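PDB 4HFK: putative uncharacterized protein from Enterobacter cloacae, which probably serves as an immunity protein that neutralises an amidase effector of the type VI secretion system. Local coordinates for residues F9-I14 with A47-A52; Q13-W18 with E53-A58; R22-I27 with Y78-C83. All coordinates share one frame; numbering follows the deposited sequence.

Contact 1 of 3, residues F9-I14 with A47-A52; sequences FSQQQI and ASNLPA. With SO4 (sulfate ion), chain E.
Gln11 plugs its side-chain amide into the backbone of the turn at Ala47–Asn49, using both of its polar atoms; a bend of its chain at chi2 (-68°) brings the amide there. OE1 accepts from Asn49 N at 3.0 Å, with the donor tilted 32° out of the carbonyl plane, while NE2 makes a weak bond of 3.3 Å to Ala47 O. The amide also lies nearly parallel to that of Asn49, the planes 7° apart and stacked, although the two side chains cross at about a right angle. Asn49 OD1 is engaged by a basic side chain of another protein's chain.

One water links the two segments: it donates to Gln11 O and Gln11 OE1 and accepts from Ser48 OG at 2.6 Å. That hydroxyl in turn accepts from Leu50 N at 3.1 Å, which makes an ST turn at the start of the loop. Ile14 packs alongside, with CG2 3.6 Å from Ser48 N and CD1 4.0 Å from Ala47 CB.

Behind Gln11, a capping box starts the helix, with Gln13 N donating to Ser10 OG and Ser10 N donating to Gln13 OE1. The contact thus pins the first turn of helix 11-27 to the link between helices 31-47 and 52-66, with Leu50 packing against both Phe15 and Phe55.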
loop_
_atom_site.group_PDB
_atom_site.type_symbol
_atom_site.label_atom_id
_atom_site.label_comp_id
_atom_site.label_asym_id
_atom_site.label_seq_id
_atom_site.Cartn_x
_atom_site.Cartn_y
_atom_site.Cartn_z
ATOM N N PHE B 9 5.278 -11.884 -7.697
ATOM C CA PHE B 9 3.908 -11.372 -7.782
ATOM C C PHE B 9 3.365 -11.648 -9.184
ATOM O O PHE B 9 4.133 -11.821 -10.129
ATOM C CB PHE B 9 3.875 -9.857 -7.517
ATOM C CG PHE B 9 4.227 -9.471 -6.100
ATOM C CD1 PHE B 9 3.239 -9.068 -5.217
ATOM C CD2 PHE B 9 5.539 -9.515 -5.654
ATOM C CE1 PHE B 9 3.547 -8.722 -3.907
ATOM C CE2 PHE B 9 5.855 -9.165 -4.339
ATOM C CZ PHE B 9 4.858 -8.764 -3.473
ATOM N N SER B 10 2.043 -11.678 -9.334
ATOM C CA SER B 10 1.453 -11.838 -10.661
ATOM C C SER B 10 1.553 -10.511 -11.404
ATOM O O SER B 10 1.769 -9.463 -10.780
ATOM C CB SER B 10 -0.021 -12.202 -10.540
ATOM O OG SER B 10 -0.772 -11.082 -10.083
ATOM N N GLN B 11 1.364 -10.543 -12.723
ATOM C CA GLN B 11 1.382 -9.316 -13.522
ATOM C C GLN B 11 0.264 -8.368 -13.104
ATOM O O GLN B 11 0.426 -7.142 -13.125
ATOM C CB GLN B 11 1.296 -9.650 -15.017
ATOM C CG GLN B 11 2.653 -10.084 -15.604
ATOM C CD GLN B 11 3.653 -8.928 -15.646
ATOM O OE1 GLN B 11 3.284 -7.795 -15.962
ATOM N NE2 GLN B 11 4.914 -9.205 -15.318
ATOM N N GLN B 12 -0.874 -8.937 -12.718
ATOM C CA GLN B 12 -2.006 -8.141 -12.260
ATOM C C GLN B 12 -1.645 -7.389 -10.989
ATOM O O GLN B 12 -1.867 -6.181 -10.878
ATOM C CB GLN B 12 -3.214 -9.041 -12.001
ATOM C CG GLN B 12 -3.662 -9.793 -13.232
ATOM C CD GLN B 12 -4.055 -8.845 -14.324
ATOM O OE1 GLN B 12 -3.404 -8.759 -15.367
ATOM N NE2 GLN B 12 -5.124 -8.106 -14.086
ATOM N N GLN B 13 -1.090 -8.118 -10.028
ATOM C CA GLN B 13 -0.695 -7.520 -8.754
ATOM C C GLN B 13 0.386 -6.465 -8.943
ATOM O O GLN B 13 0.417 -5.462 -8.226
ATOM C CB GLN B 13 -0.192 -8.604 -7.793
ATOM C CG GLN B 13 -1.286 -9.563 -7.336
ATOM C CD GLN B 13 -0.720 -10.861 -6.783
ATOM O OE1 GLN B 13 0.495 -11.120 -6.876
ATOM N NE2 GLN B 13 -1.589 -11.682 -6.204
ATOM N N ILE B 14 1.284 -6.708 -9.894
ATOM C CA ILE B 14 2.344 -5.743 -10.193
ATOM C C ILE B 14 1.730 -4.408 -10.643
ATOM O O ILE B 14 2.129 -3.337 -10.175
ATOM C CB ILE B 14 3.333 -6.302 -11.235
ATOM C CG1 ILE B 14 4.243 -7.352 -10.581
ATOM C CG2 ILE B 14 4.206 -5.184 -11.825
ATOM C CD1 ILE B 14 4.996 -8.213 -11.574
ATOM N N ALA B 47 8.942 -4.046 -13.593
ATOM C CA ALA B 47 8.555 -5.458 -13.503
ATOM C C ALA B 47 7.368 -5.778 -14.412
ATOM O O ALA B 47 7.250 -6.889 -14.928
ATOM C CB ALA B 47 8.224 -5.826 -12.067
ATOM N N SER B 48 6.490 -4.804 -14.608
ATOM C CA SER B 48 5.334 -5.011 -15.481
ATOM C C SER B 48 5.762 -5.270 -16.929
ATOM O O SER B 48 6.839 -4.827 -17.370
ATOM C CB SER B 48 4.408 -3.795 -15.420
ATOM O OG SER B 48 3.230 -3.999 -16.185
ATOM N N ASN B 49 4.918 -5.990 -17.664
ATOM C CA ASN B 49 5.095 -6.138 -19.106
ATOM C C ASN B 49 4.097 -5.318 -19.927
ATOM O O ASN B 49 4.042 -5.440 -21.150
ATOM C CB ASN B 49 5.028 -7.619 -19.495
ATOM C CG ASN B 49 6.212 -8.408 -18.957
ATOM O OD1 ASN B 49 7.328 -7.889 -18.868
ATOM N ND2 ASN B 49 5.970 -9.661 -18.581
ATOM N N LEU B 50 3.316 -4.475 -19.257
ATOM C CA LEU B 50 2.294 -3.683 -19.942
ATOM C C LEU B 50 2.904 -2.481 -20.673
ATOM O O LEU B 50 3.948 -1.966 -20.262
ATOM C CB LEU B 50 1.225 -3.220 -18.946
ATOM C CG LEU B 50 0.295 -4.316 -18.413
ATOM C CD1 LEU B 50 -0.615 -3.759 -17.329
ATOM C CD2 LEU B 50 -0.535 -4.932 -19.551
ATOM N N PRO B 51 2.271 -2.047 -21.780
ATOM C CA PRO B 51 2.718 -0.852 -22.513
ATOM C C PRO B 51 2.590 0.414 -21.671
ATOM O O PRO B 51 1.760 0.473 -20.750
ATOM C CB PRO B 51 1.735 -0.766 -23.691
ATOM C CG PRO B 51 1.271 -2.207 -23.908
ATOM C CD PRO B 51 1.201 -2.773 -22.494
ATOM N N ALA B 52 3.389 1.424 -22.000
ATOM C CA ALA B 52 3.369 2.695 -21.279
ATOM C C ALA B 52 1.978 3.303 -21.194
ATOM O O ALA B 52 1.581 3.832 -20.144
ATOM C CB ALA B 52 4.319 3.673 -21.940
HETATM S S SO4 E . -8.057 -8.815 -12.164
HETATM O O1 SO4 E . -8.604 -7.456 -12.036
HETATM O O2 SO4 E . -6.663 -8.815 -11.683
HETATM O O3 SO4 E . -8.850 -9.743 -11.348
HETATM O O4 SO4 E . -8.112 -9.265 -13.556
HETATM O O HOH W 1 1.685 -5.828 -15.134
#

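Contact 2 of 3, residues Q13-W18 with E53-A58; sequences QIFENW and ENFEKA
The Phe55 ring meets Phe15 over one face and Trp18 at its edge. Phe15 turns an edge toward that face of Phe55, the ring centroids 5.0 Å apart and the planes at 63°, with Phe15 CE1 lying off toward the rim. Phe55 then offers its own edge to a face of Trp18: its CD1 stands 3.4 Å from Trp18 CD2, and the planes meet at 83°. Two T-shaped stacks are therefore joined through one ring. Phe55 CB adds a CH-pi contact, 4.2 Å from the centroid of the indole's six-membered ring. At the edge of Phe15, near its plane, sits Asn54 O, 3.9 Å from CZ.

Both helix 11-27 aromatics hold CG anti to the backbone N (chi1 -168° in Phe15), which carries the rings across toward helix 52-66. Ala58 bridges them, its CB 3.8 Å from both Phe15 CZ and Trp18 CZ3. Asn54 ND2 is bound by Leu95 O and Ser97 O, tying the C-terminal segment to helix 52-66.

The axes of segments 13-18 and 53-58 come within 11.7 Å, a gap spanned by rings. With Trp44 packing on Trp18 and Leu45 on Phe55, and another protein's chain also touching both rings, this buried aromatic cluster is a hydrophobic core of the kind that holds an all-helical fold together.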
loop_
_atom_site.group_PDB
_atom_site.type_symbol
_atom_site.label_atom_id
_atom_site.label_comp_id
_atom_site.label_asym_id
_atom_site.label_seq_id
_atom_site.Cartn_x
_atom_site.Cartn_y
_atom_site.Cartn_z
ATOM N N GLN B 13 -1.090 -8.118 -10.028
ATOM C CA GLN B 13 -0.695 -7.520 -8.754
ATOM C C GLN B 13 0.386 -6.465 -8.943
ATOM O O GLN B 13 0.417 -5.462 -8.226
ATOM C CB GLN B 13 -0.192 -8.604 -7.793
ATOM C CG GLN B 13 -1.286 -9.563 -7.336
ATOM C CD GLN B 13 -0.720 -10.861 -6.783
ATOM O OE1 GLN B 13 0.495 -11.120 -6.876
ATOM N NE2 GLN B 13 -1.589 -11.682 -6.204
ATOM N N ILE B 14 1.284 -6.708 -9.894
ATOM C CA ILE B 14 2.344 -5.743 -10.193
ATOM C C ILE B 14 1.730 -4.408 -10.643
ATOM O O ILE B 14 2.129 -3.337 -10.175
ATOM C CB ILE B 14 3.333 -6.302 -11.235
ATOM C CG1 ILE B 14 4.243 -7.352 -10.581
ATOM C CG2 ILE B 14 4.206 -5.184 -11.825
ATOM C CD1 ILE B 14 4.996 -8.213 -11.574
ATOM N N PHE B 15 0.727 -4.471 -11.514
ATOM C CA PHE B 15 0.042 -3.263 -11.957
ATOM C C PHE B 15 -0.760 -2.611 -10.820
ATOM O O PHE B 15 -0.715 -1.384 -10.629
ATOM C CB PHE B 15 -0.859 -3.561 -13.162
ATOM C CG PHE B 15 -1.362 -2.322 -13.849
ATOM C CD1 PHE B 15 -0.507 -1.557 -14.640
ATOM C CD2 PHE B 15 -2.677 -1.916 -13.704
ATOM C CE1 PHE B 15 -0.953 -0.413 -15.274
ATOM C CE2 PHE B 15 -3.137 -0.762 -14.338
ATOM C CZ PHE B 15 -2.277 -0.011 -15.125
ATOM N N GLU B 16 -1.493 -3.419 -10.058
ATOM C CA GLU B 16 -2.221 -2.906 -8.890
ATOM C C GLU B 16 -1.301 -2.168 -7.914
ATOM O O GLU B 16 -1.641 -1.098 -7.416
ATOM C CB GLU B 16 -2.933 -4.051 -8.154
ATOM C CG GLU B 16 -4.135 -4.610 -8.920
ATOM C CD GLU B 16 -4.543 -6.004 -8.446
ATOM O OE1 GLU B 16 -3.928 -6.528 -7.481
ATOM O OE2 GLU B 16 -5.475 -6.576 -9.051
ATOM N N ASN B 17 -0.151 -2.759 -7.630
ATOM C CA ASN B 17 0.803 -2.160 -6.711
ATOM C C ASN B 17 1.404 -0.877 -7.279
ATOM O O ASN B 17 1.613 0.087 -6.538
ATOM C CB ASN B 17 1.875 -3.188 -6.314
ATOM C CG ASN B 17 1.275 -4.363 -5.540
ATOM O OD1 ASN B 17 0.156 -4.260 -5.032
ATOM N ND2 ASN B 17 2.005 -5.481 -5.462
ATOM N N TRP B 18 1.657 -0.847 -8.586
ATOM C CA TRP B 18 2.033 0.406 -9.229
ATOM C C TRP B 18 0.978 1.476 -8.955
ATOM O O TRP B 18 1.301 2.584 -8.497
ATOM C CB TRP B 18 2.233 0.245 -10.743
ATOM C CG TRP B 18 2.673 1.550 -11.405
ATOM C CD1 TRP B 18 3.956 2.025 -11.523
ATOM C CD2 TRP B 18 1.822 2.548 -12.001
ATOM N NE1 TRP B 18 3.953 3.248 -12.173
ATOM C CE2 TRP B 18 2.660 3.586 -12.477
ATOM C CE3 TRP B 18 0.441 2.651 -12.201
ATOM C CZ2 TRP B 18 2.153 4.723 -13.124
ATOM C CZ3 TRP B 18 -0.059 3.774 -12.852
ATOM C CH2 TRP B 18 0.801 4.796 -13.305
ATOM N N GLU B 53 1.248 3.222 -22.305
ATOM C CA GLU B 53 -0.082 3.823 -22.443
ATOM C C GLU B 53 -1.025 3.390 -21.314
ATOM O O GLU B 53 -1.860 4.174 -20.857
ATOM C CB GLU B 53 -0.679 3.422 -23.803
ATOM C CG GLU B 53 -1.924 4.190 -24.216
ATOM C CD GLU B 53 -2.598 3.592 -25.445
ATOM O OE1 GLU B 53 -2.091 2.573 -25.969
ATOM O OE2 GLU B 53 -3.637 4.135 -25.882
ATOM N N ASN B 54 -0.901 2.141 -20.871
ATOM C CA ASN B 54 -1.731 1.655 -19.764
ATOM C C ASN B 54 -1.497 2.465 -18.494
ATOM O O ASN B 54 -2.440 2.816 -17.778
ATOM C CB ASN B 54 -1.479 0.165 -19.495
ATOM C CG ASN B 54 -1.911 -0.708 -20.649
ATOM O OD1 ASN B 54 -1.559 -0.437 -21.795
ATOM N ND2 ASN B 54 -2.700 -1.750 -20.361
ATOM N N PHE B 55 -0.231 2.772 -18.236
ATOM C CA PHE B 55 0.157 3.545 -17.063
ATOM C C PHE B 55 -0.261 5.013 -17.197
ATOM O O PHE B 55 -0.708 5.635 -16.221
ATOM C CB PHE B 55 1.671 3.413 -16.841
ATOM C CG PHE B 55 2.108 1.999 -16.548
ATOM C CD1 PHE B 55 2.155 1.533 -15.239
ATOM C CD2 PHE B 55 2.450 1.132 -17.579
ATOM C CE1 PHE B 55 2.546 0.231 -14.965
ATOM C CE2 PHE B 55 2.837 -0.175 -17.308
ATOM C CZ PHE B 55 2.879 -0.626 -16.006
ATOM N N GLU B 56 -0.127 5.554 -18.410
ATOM C CA GLU B 56 -0.542 6.930 -18.690
ATOM C C GLU B 56 -2.037 7.103 -18.443
ATOM O O GLU B 56 -2.453 8.033 -17.758
ATOM C CB GLU B 56 -0.192 7.323 -20.135
ATOM C CG GLU B 56 1.299 7.220 -20.468
ATOM C CD GLU B 56 1.584 7.425 -21.942
ATOM O OE1 GLU B 56 0.667 7.860 -22.679
ATOM O OE2 GLU B 56 2.726 7.146 -22.366
ATOM N N LYS B 57 -2.847 6.204 -18.997
ATOM C CA LYS B 57 -4.292 6.256 -18.768
ATOM C C LYS B 57 -4.647 6.017 -17.300
ATOM O O LYS B 57 -5.524 6.684 -16.753
ATOM C CB LYS B 57 -5.012 5.235 -19.651
ATOM C CG LYS B 57 -4.884 5.527 -21.146
ATOM C CD LYS B 57 -5.745 4.572 -21.962
ATOM C CE LYS B 57 -5.645 4.872 -23.452
ATOM N NZ LYS B 57 -6.427 3.881 -24.248
ATOM N N ALA B 58 -3.959 5.072 -16.662
ATOM C CA ALA B 58 -4.208 4.765 -15.255
ATOM C C ALA B 58 -3.978 5.981 -14.366
ATOM O O ALA B 58 -4.694 6.194 -13.386
ATOM C CB ALA B 58 -3.333 3.601 -14.801
#

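Contact 3 of 3, residues R22-I27 with Y78-C83; sequences RCIGKI and YQILKC
Cys23 and Cys83 mark the closest backbone approach, their CA atoms 5.4 Å apart, where helices 22-27 and 79-83 run roughly antiparallel at 151° with axes 9.2 Å apart. Cys83 SG packs against the facing helix, 3.4 Å from Cys23 CB and 3.5 Å from Ile24 N, with CG1 of both Ile24 and Ile27 alongside. The two cysteines meet through the SG of one and the CB of the other and form no disulfide.

One turn further on, Ile27 takes over. Its CG1 sits between the backbone N and the carbonyl carbon (chi1 53°), a setting that places CG1 next to Cys83 SG and presents CG2 to Gln79; with chi2 at 102°, CD1 comes 4.1 Å from Ile80 CD1. The glutamine, its chain bent at chi2, slides past in the opposite direction and brings NE2 to 3.5 Å from Ile27 CG2, a contact without a hydrogen bond. Its other amide atom is occupied: Lys82 NZ donates to Gln79 OE1 at 2.7 Å, in the carbonyl plane, and also binds Leu66 O and Gln68 O, which probably helps hold the glutamine amide in place.

Ile62 packs on Cys23 and Leu66 on Ile27, both from helix 52-66 of the same chain. Asp36 of the second subunit accepts from Gln79 N and Ile80 N, and Ile24 meets Ile24 of that subunit, so this antiparallel helix pair belongs both to the helical bundle and to a subunit interface.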
loop_
_atom_site.group_PDB
_atom_site.type_symbol
_atom_site.label_atom_id
_atom_site.label_comp_id
_atom_site.label_asym_id
_atom_site.label_seq_id
_atom_site.Cartn_x
_atom_site.Cartn_y
_atom_site.Cartn_z
ATOM N N ARG B 22 1.627 4.736 -6.551
ATOM C CA ARG B 22 1.475 6.038 -7.178
ATOM C C ARG B 22 0.369 6.878 -6.510
ATOM O O ARG B 22 0.510 8.098 -6.352
ATOM C CB ARG B 22 1.203 5.871 -8.668
ATOM C CG ARG B 22 0.994 7.174 -9.372
ATOM C CD ARG B 22 1.704 7.182 -10.708
ATOM N NE ARG B 22 1.496 8.453 -11.392
ATOM C CZ ARG B 22 2.413 9.413 -11.469
ATOM N NH1 ARG B 22 3.611 9.235 -10.922
ATOM N NH2 ARG B 22 2.132 10.536 -12.109
ATOM N N CYS B 23 -0.730 6.238 -6.115
ATOM C CA CYS B 23 -1.764 6.954 -5.366
ATOM C C CYS B 23 -1.214 7.507 -4.056
ATOM O O CYS B 23 -1.472 8.660 -3.706
ATOM C CB CYS B 23 -2.949 6.047 -5.042
ATOM S SG CYS B 23 -4.052 5.749 -6.392
ATOM N N ILE B 24 -0.477 6.674 -3.328
ATOM C CA ILE B 24 0.146 7.099 -2.073
ATOM C C ILE B 24 1.007 8.335 -2.302
ATOM O O ILE B 24 0.978 9.271 -1.506
ATOM C CB ILE B 24 0.982 5.967 -1.454
ATOM C CG1 ILE B 24 0.050 4.848 -0.971
ATOM C CG2 ILE B 24 1.810 6.485 -0.285
ATOM C CD1 ILE B 24 0.758 3.575 -0.558
ATOM N N GLY B 25 1.744 8.345 -3.411
ATOM C CA GLY B 25 2.580 9.476 -3.770
ATOM C C GLY B 25 1.775 10.741 -4.005
ATOM O O GLY B 25 2.224 11.844 -3.684
ATOM N N LYS B 26 0.583 10.589 -4.574
ATOM C CA LYS B 26 -0.274 11.733 -4.839
ATOM C C LYS B 26 -0.948 12.293 -3.588
ATOM O O LYS B 26 -1.243 13.481 -3.543
ATOM C CB LYS B 26 -1.343 11.375 -5.880
ATOM C CG LYS B 26 -0.791 11.172 -7.281
ATOM C CD LYS B 26 -1.920 10.945 -8.279
ATOM C CE LYS B 26 -1.355 10.625 -9.658
ATOM N NZ LYS B 26 -0.401 11.678 -10.126
ATOM N N ILE B 27 -1.218 11.452 -2.588
ATOM C CA ILE B 27 -1.912 11.931 -1.383
ATOM C C ILE B 27 -0.976 12.265 -0.219
ATOM O O ILE B 27 -1.389 12.885 0.757
ATOM C CB ILE B 27 -2.998 10.948 -0.876
ATOM C CG1 ILE B 27 -2.434 9.537 -0.692
ATOM C CG2 ILE B 27 -4.172 10.908 -1.825
ATOM C CD1 ILE B 27 -2.136 9.172 0.734
ATOM N N TYR B 78 -9.084 8.567 5.345
ATOM C CA TYR B 78 -8.880 7.173 4.912
ATOM C C TYR B 78 -8.310 7.048 3.494
ATOM O O TYR B 78 -8.682 6.136 2.743
ATOM C CB TYR B 78 -10.191 6.378 5.024
ATOM C CG TYR B 78 -10.604 6.101 6.455
ATOM C CD1 TYR B 78 -10.448 4.839 7.007
ATOM C CD2 TYR B 78 -11.125 7.108 7.255
ATOM C CE1 TYR B 78 -10.817 4.577 8.321
ATOM C CE2 TYR B 78 -11.498 6.865 8.568
ATOM C CZ TYR B 78 -11.344 5.597 9.098
ATOM O OH TYR B 78 -11.711 5.358 10.415
ATOM N N GLN B 79 -7.407 7.959 3.135
ATOM C CA GLN B 79 -6.801 7.954 1.805
ATOM C C GLN B 79 -5.938 6.727 1.527
ATOM O O GLN B 79 -5.877 6.258 0.391
ATOM C CB GLN B 79 -5.984 9.232 1.590
ATOM C CG GLN B 79 -6.789 10.484 1.914
ATOM C CD GLN B 79 -6.779 11.507 0.798
ATOM O OE1 GLN B 79 -7.606 11.459 -0.112
ATOM N NE2 GLN B 79 -5.840 12.443 0.866
ATOM N N ILE B 80 -5.266 6.215 2.557
ATOM C CA ILE B 80 -4.403 5.046 2.382
ATOM C C ILE B 80 -5.257 3.854 1.952
ATOM O O ILE B 80 -4.903 3.115 1.016
ATOM C CB ILE B 80 -3.625 4.712 3.674
ATOM C CG1 ILE B 80 -2.508 5.737 3.896
ATOM C CG2 ILE B 80 -3.049 3.294 3.616
ATOM C CD1 ILE B 80 -1.422 5.711 2.816
ATOM N N LEU B 81 -6.397 3.683 2.614
ATOM C CA LEU B 81 -7.334 2.645 2.204
ATOM C C LEU B 81 -7.837 2.935 0.793
ATOM O O LEU B 81 -7.891 2.033 -0.044
ATOM C CB LEU B 81 -8.512 2.533 3.182
ATOM C CG LEU B 81 -9.146 1.125 3.236
ATOM C CD1 LEU B 81 -9.896 0.931 4.537
ATOM C CD2 LEU B 81 -10.094 0.916 2.092
ATOM N N LYS B 82 -8.194 4.191 0.529
ATOM C CA LYS B 82 -8.672 4.583 -0.804
ATOM C C LYS B 82 -7.680 4.211 -1.914
ATOM O O LYS B 82 -8.087 3.775 -2.996
ATOM C CB LYS B 82 -8.993 6.088 -0.868
ATOM C CG LYS B 82 -9.659 6.517 -2.186
ATOM C CD LYS B 82 -9.670 8.035 -2.395
ATOM C CE LYS B 82 -10.053 8.797 -1.140
ATOM N NZ LYS B 82 -9.788 10.268 -1.283
ATOM N N CYS B 83 -6.385 4.380 -1.653
ATOM C CA CYS B 83 -5.371 3.983 -2.631
ATOM C C CYS B 83 -5.540 2.506 -3.044
ATOM O O CYS B 83 -5.376 2.152 -4.215
ATOM C CB CYS B 83 -3.959 4.214 -2.075
ATOM S SG CYS B 83 -3.551 5.971 -1.742
#

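Helix 11-27 supplies the first partner of every contact, and its length is used in order. From the N terminus, its first turn returns to the loop 47-52 in contact 1, closing over 32 residues that include nearly all of helix 31-47. The following turns meet helix 52-66 in contact 2, closing over 34; the two contacts share Gln13 and Ile14, and touch where Leu50 meets Phe15. The end of the helix pairs with helix 79-87 in contact 3, spanning 50 residues on the opposite side of the chain's centre, about 20 Å between centres from contact 1. Contact 3 crosses both others along the sequence, making this helix a common spine.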